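Local coordinates for protein phosphoserine aminotransferase SerC (PDB 3FFR) that probably transfers the amino group between glutamate and 3-phosphohydroxypyruvate to make phosphoserine, using pyridoxal phosphate held on a lysine, at residues 11-16 with 340-345; 223-228 with 240-245. All blocks are in the same frame, centred on the assembly; numbering follows the deposited sequence.

Interaction 1 (11-16 with 340-345); sequences GPSELY and ANFPAH
Ser-13 sets its CB against the rim of the Phe-342 ring, 3.7 Å from CD2, and its OG against the edge of the His-345 imidazole, 3.3 Å from CE1. That OG has its firmer partner in Thr-9 O. Phe-342 CG lies anti to its own carbonyl carbon (chi1 -60°), which turns the ring edge to Ser-13 while Ala-340 CB covers the centre of one face. The imidazole of His-345 is fixed at both nitrogens: ND1 accepts the Phe-342 backbone N-H, the donor N 3.0 Å away in the ring plane, and NE2 bonds to Tyr-7 O. An alanine in place of this histidine would probably leave the Phe-342 N-H and Tyr-7 O each without a mate. Phe-342 to His-345 form a type I beta turn between strand 336-340 and helix 347-360, and the turn packs on the loop leaving edge strand 6-8 of the same five-stranded sheet, in a fold-type I aminotransferase. At the turn, Ala-344 CB presses on the backbone, 3.2 Å from Glu-14 O. Tyr-16, its CG anti to the backbone N (chi1 -162°), reaches across Pro-343 at about a right angle and meets its CB with the ring edge at CE1, 3.8 Å away. One water links Leu-15 O to Ala-344 O; another joins Tyr-16 OH to Pro-343 O. The Glu-14 carboxylate leads away to Lys-30 of the second subunit.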
loop_
_atom_site.group_PDB
_atom_site.type_symbol
_atom_site.label_atom_id
_atom_site.label_comp_id
_atom_site.label_asym_id
_atom_site.label_seq_id
_atom_site.Cartn_x
_atom_site.Cartn_y
_atom_site.Cartn_z
ATOM N N GLY A 11 15.067 -9.165 -1.041
ATOM C CA GLY A 11 13.825 -8.400 -0.829
ATOM C C GLY A 11 12.562 -8.987 -1.412
ATOM O O GLY A 11 12.503 -9.268 -2.613
ATOM N N PRO A 12 11.580 -9.322 -0.554
ATOM C CA PRO A 12 11.625 -9.331 0.906
ATOM C C PRO A 12 12.824 -10.076 1.429
ATOM O O PRO A 12 13.488 -10.809 0.694
ATOM C CB PRO A 12 10.329 -10.072 1.274
ATOM C CG PRO A 12 9.396 -9.751 0.131
ATOM C CD PRO A 12 10.289 -9.814 -1.063
ATOM N N SER A 13 13.122 -9.866 2.706
ATOM C CA SER A 13 14.304 -10.485 3.305
ATOM C C SER A 13 14.108 -10.654 4.806
ATOM O O SER A 13 13.059 -10.328 5.364
ATOM C CB SER A 13 15.578 -9.685 3.012
ATOM O OG SER A 13 16.767 -10.445 3.244
ATOM N N GLU A 14 15.151 -11.138 5.458
ATOM C CA GLU A 14 15.127 -11.337 6.892
ATOM C C GLU A 14 14.681 -10.021 7.585
ATOM O O GLU A 14 15.177 -8.939 7.279
ATOM C CB GLU A 14 16.514 -11.788 7.367
ATOM C CG GLU A 14 16.598 -12.394 8.725
ATOM C CD GLU A 14 15.837 -13.707 8.890
ATOM O OE1 GLU A 14 15.593 -14.482 7.924
ATOM O OE2 GLU A 14 15.504 -13.961 10.048
ATOM N N LEU A 15 13.703 -10.111 8.498
ATOM C CA LEU A 15 13.258 -8.906 9.209
ATOM C C LEU A 15 14.342 -8.429 10.184
ATOM O O LEU A 15 15.100 -9.206 10.766
ATOM C CB LEU A 15 11.921 -9.122 9.942
ATOM C CG LEU A 15 10.775 -9.634 9.078
ATOM C CD1 LEU A 15 9.459 -9.661 9.900
ATOM C CD2 LEU A 15 10.564 -8.801 7.826
ATOM N N TYR A 16 14.389 -7.119 10.356
ATOM C CA TYR A 16 15.298 -6.514 11.291
ATOM C C TYR A 16 15.031 -7.240 12.638
ATOM O O TYR A 16 13.875 -7.553 12.972
ATOM C CB TYR A 16 15.102 -4.997 11.358
ATOM C CG TYR A 16 16.281 -4.307 11.960
ATOM C CD1 TYR A 16 17.414 -4.020 11.188
ATOM C CD2 TYR A 16 16.284 -3.918 13.289
ATOM C CE1 TYR A 16 18.510 -3.384 11.739
ATOM C CE2 TYR A 16 17.389 -3.287 13.839
ATOM C CZ TYR A 16 18.491 -3.029 13.067
ATOM O OH TYR A 16 19.608 -2.406 13.618
ATOM N N ALA A 340 21.888 -11.308 -0.198
ATOM C CA ALA A 340 21.519 -10.069 0.468
ATOM C C ALA A 340 22.427 -9.896 1.687
ATOM O O ALA A 340 22.701 -10.846 2.437
ATOM C CB ALA A 340 20.044 -10.068 0.886
ATOM N N ASN A 341 22.916 -8.673 1.832
ATOM C CA ASN A 341 23.741 -8.248 2.968
ATOM C C ASN A 341 23.133 -6.967 3.495
ATOM O O ASN A 341 23.558 -5.870 3.163
ATOM C CB ASN A 341 25.201 -8.025 2.541
ATOM C CG ASN A 341 26.054 -7.328 3.622
ATOM O OD1 ASN A 341 25.815 -7.480 4.847
ATOM N ND2 ASN A 341 27.054 -6.580 3.181
ATOM N N PHE A 342 22.079 -7.150 4.280
ATOM C CA PHE A 342 21.266 -6.046 4.821
ATOM C C PHE A 342 21.518 -5.875 6.341
ATOM O O PHE A 342 22.061 -6.805 6.988
ATOM C CB PHE A 342 19.778 -6.304 4.582
ATOM C CG PHE A 342 19.378 -6.436 3.118
ATOM C CD1 PHE A 342 20.151 -5.901 2.127
ATOM C CD2 PHE A 342 18.149 -7.001 2.771
ATOM C CE1 PHE A 342 19.764 -5.971 0.803
ATOM C CE2 PHE A 342 17.751 -7.061 1.457
ATOM C CZ PHE A 342 18.586 -6.536 0.472
ATOM N N PRO A 343 21.092 -4.731 6.927
ATOM C CA PRO A 343 21.343 -4.556 8.373
ATOM C C PRO A 343 20.796 -5.677 9.222
ATOM O O PRO A 343 21.351 -5.975 10.288
ATOM C CB PRO A 343 20.693 -3.201 8.673
ATOM C CG PRO A 343 20.927 -2.432 7.364
ATOM C CD PRO A 343 20.664 -3.465 6.297
ATOM N N ALA A 344 19.732 -6.312 8.742
ATOM C CA ALA A 344 19.077 -7.433 9.467
ATOM C C ALA A 344 19.944 -8.641 9.588
ATOM O O ALA A 344 19.723 -9.503 10.454
ATOM C CB ALA A 344 17.762 -7.849 8.797
ATOM N N HIS A 345 20.917 -8.728 8.693
ATOM C CA HIS A 345 21.852 -9.873 8.695
ATOM C C HIS A 345 23.047 -9.531 9.563
ATOM O O HIS A 345 23.711 -8.526 9.350
ATOM C CB HIS A 345 22.317 -10.189 7.265
ATOM C CG HIS A 345 21.188 -10.480 6.326
ATOM N ND1 HIS A 345 20.796 -9.607 5.335
ATOM C CD2 HIS A 345 20.353 -11.546 6.243
ATOM C CE1 HIS A 345 19.749 -10.113 4.699
ATOM N NE2 HIS A 345 19.461 -11.288 5.229
HETATM O O HOH W 1 17.378 -10.294 11.777
HETATM O O HOH W 2 21.896 -3.468 12.119
#

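Interaction 2 (223-228 with 240-245); sequences GTYHTI and TPETPN
Tyr-225 and Pro-241 mark the closest approach of the two backbones, their CA atoms 6.1 Å apart. Both segments are irregular: 223-228 curls through a type I beta turn from Thr-224 to Thr-227, while 240-245 runs on to Asn-245, the N-cap of helix 246-262. Thr-227 likewise caps helix 228-235, its OG1 taking Ser-230 N. From the other segment, Pro-241 lays its ring against the turn, CG 3.3 Å from Tyr-225 O, a carbonyl that also accepts a bond from Ser-230 OG. The polar link is His-226 NE2 to Glu-242 OE1, 2.8 Å long but bent, with an N-H...O angle of 143°. The donor comes from above the carboxylate plane, and imidazole and carboxylate planes are 64° apart. Glu-242 reaches it with CG lodged between backbone N and carbonyl carbon (chi1 83°) and a second bend at chi2, which brings the carboxylate to the NE2 edge of the imidazole. At the other nitrogen, ND1 bonds to Glu-72 OE2 in helix 70-81, leaving the ring between two carboxylates, a setting likely to favour its charged form. Tyr-225 CE2 lies over the centre of one imidazole face of His-226, 3.2 Å above its plane, and the phenol turns its edge to Glu-242 OE1, with CD2 3.9 Å away. Thr-240 OG1 donates to Glu-242 O at 2.7 Å, nearly in line with the C=O bond. This is a buried His-carboxylate pair tying together the loops that flank helix 228-235, at the subunit interface: Glu-242 packs on Thr-71 of the second subunit, and Thr-243 hydrogen-bonds to that subunit's lysine-bound cofactor, consistent with the fold-type I dimer, whose active sites draw residues from both subunits.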
loop_
_atom_site.group_PDB
_atom_site.type_symbol
_atom_site.label_atom_id
_atom_site.label_comp_id
_atom_site.label_asym_id
_atom_site.label_seq_id
_atom_site.Cartn_x
_atom_site.Cartn_y
_atom_site.Cartn_z
ATOM N N GLY A 223 -2.334 13.907 -11.178
ATOM C CA GLY A 223 -2.899 12.826 -10.396
ATOM C C GLY A 223 -4.077 13.209 -9.528
ATOM O O GLY A 223 -4.767 14.190 -9.767
ATOM N N THR A 224 -4.235 12.414 -8.462
ATOM C CA THR A 224 -5.351 12.589 -7.529
ATOM C C THR A 224 -4.840 12.604 -6.092
ATOM O O THR A 224 -4.331 13.635 -5.641
ATOM C CB THR A 224 -6.497 11.564 -7.731
ATOM O OG1 THR A 224 -6.037 10.227 -7.495
ATOM C CG2 THR A 224 -7.150 11.697 -9.135
ATOM N N TYR A 225 -4.996 11.489 -5.400
ATOM C CA TYR A 225 -4.602 11.407 -3.979
ATOM C C TYR A 225 -3.118 11.499 -3.752
ATOM O O TYR A 225 -2.662 11.988 -2.700
ATOM C CB TYR A 225 -5.219 10.152 -3.283
ATOM C CG TYR A 225 -4.614 8.845 -3.687
ATOM C CD1 TYR A 225 -4.734 8.361 -4.984
ATOM C CD2 TYR A 225 -3.898 8.102 -2.785
ATOM C CE1 TYR A 225 -4.133 7.172 -5.368
ATOM C CE2 TYR A 225 -3.296 6.892 -3.149
ATOM C CZ TYR A 225 -3.402 6.445 -4.446
ATOM O OH TYR A 225 -2.787 5.280 -4.820
ATOM N N HIS A 226 -2.346 11.000 -4.699
ATOM C CA HIS A 226 -0.899 11.015 -4.582
ATOM C C HIS A 226 -0.175 11.986 -5.494
ATOM O O HIS A 226 0.932 11.714 -5.962
ATOM C CB HIS A 226 -0.251 9.622 -4.553
ATOM C CG HIS A 226 -0.400 8.920 -3.226
ATOM N ND1 HIS A 226 -0.078 7.587 -3.031
ATOM C CD2 HIS A 226 -0.869 9.371 -2.043
ATOM C CE1 HIS A 226 -0.309 7.265 -1.767
ATOM N NE2 HIS A 226 -0.823 8.325 -1.153
ATOM N N THR A 227 -0.800 13.132 -5.729
ATOM C CA THR A 227 -0.054 14.233 -6.296
ATOM C C THR A 227 0.881 14.688 -5.191
ATOM O O THR A 227 0.604 14.501 -3.998
ATOM C CB THR A 227 -0.905 15.449 -6.728
ATOM O OG1 THR A 227 -1.442 16.141 -5.568
ATOM C CG2 THR A 227 -2.014 15.010 -7.707
ATOM N N ILE A 228 1.996 15.314 -5.579
ATOM C CA ILE A 228 2.895 15.870 -4.578
ATOM C C ILE A 228 2.174 16.891 -3.656
ATOM O O ILE A 228 2.294 16.810 -2.440
ATOM C CB ILE A 228 4.196 16.435 -5.208
ATOM C CG1 ILE A 228 5.091 15.245 -5.615
ATOM C CG2 ILE A 228 4.972 17.320 -4.195
ATOM C CD1 ILE A 228 6.276 15.668 -6.478
ATOM N N THR A 240 -1.342 11.369 5.999
ATOM C CA THR A 240 -1.385 10.935 4.581
ATOM C C THR A 240 -2.758 11.215 4.020
ATOM O O THR A 240 -3.722 11.329 4.759
ATOM C CB THR A 240 -1.058 9.445 4.444
ATOM O OG1 THR A 240 -1.948 8.679 5.256
ATOM C CG2 THR A 240 0.420 9.159 4.908
ATOM N N PRO A 241 -2.876 11.319 2.683
ATOM C CA PRO A 241 -4.212 11.594 2.117
ATOM C C PRO A 241 -5.241 10.506 2.362
ATOM O O PRO A 241 -6.395 10.785 2.730
ATOM C CB PRO A 241 -3.930 11.717 0.625
ATOM C CG PRO A 241 -2.489 12.227 0.564
ATOM C CD PRO A 241 -1.793 11.448 1.686
ATOM N N GLU A 242 -4.801 9.290 2.144
ATOM C CA GLU A 242 -5.615 8.086 2.329
ATOM C C GLU A 242 -5.252 7.369 3.638
ATOM O O GLU A 242 -4.301 7.765 4.306
ATOM C CB GLU A 242 -5.419 7.136 1.146
ATOM C CG GLU A 242 -4.180 6.228 1.226
ATOM C CD GLU A 242 -2.804 6.891 0.958
ATOM O OE1 GLU A 242 -2.660 8.130 0.934
ATOM O OE2 GLU A 242 -1.831 6.142 0.764
ATOM N N THR A 243 -5.998 6.318 4.012
ATOM C CA THR A 243 -5.635 5.565 5.221
ATOM C C THR A 243 -4.368 4.766 4.871
ATOM O O THR A 243 -4.396 3.929 3.968
ATOM C CB THR A 243 -6.742 4.639 5.720
ATOM O OG1 THR A 243 -8.000 5.355 5.692
ATOM C CG2 THR A 243 -6.413 4.119 7.154
ATOM N N PRO A 244 -3.274 5.009 5.594
ATOM C CA PRO A 244 -2.039 4.355 5.199
ATOM C C PRO A 244 -1.727 3.084 5.955
ATOM O O PRO A 244 -2.458 2.695 6.854
ATOM C CB PRO A 244 -1.014 5.377 5.619
ATOM C CG PRO A 244 -1.551 5.924 6.877
ATOM C CD PRO A 244 -3.050 5.955 6.719
ATOM N N ASN A 245 -0.555 2.545 5.659
ATOM C CA ASN A 245 -0.056 1.343 6.347
ATOM C C ASN A 245 0.605 1.775 7.648
ATOM O O ASN A 245 1.821 1.894 7.758
ATOM C CB ASN A 245 0.915 0.580 5.474
ATOM C CG ASN A 245 1.312 -0.747 6.081
ATOM O OD1 ASN A 245 1.043 -1.012 7.267
ATOM N ND2 ASN A 245 1.991 -1.589 5.278
#

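Interaction 2 is nested along the chain within the 323 residues that separate the segments of interaction 1. Their centres lie 28 Å apart and their nearest atoms about 11 Å, so they do not touch. Interaction 1 joins connections leaving two strands of the five-stranded sheet, 6-8 and 336-340; interaction 2 joins the loops before and after helix 228-235. Helix 246-262 relates them: it starts directly after segment 240-245, and Tyr-16 of interaction 1 packs on its side. Both reach the second subunit, and each lies near a bound serine: Gly-11 touches one, and the Glu-242 side chain is about 6 Å from another. Interaction 1 thus borders a serine pocket, while interaction 2 faces the second subunit's cofactor through Thr-243.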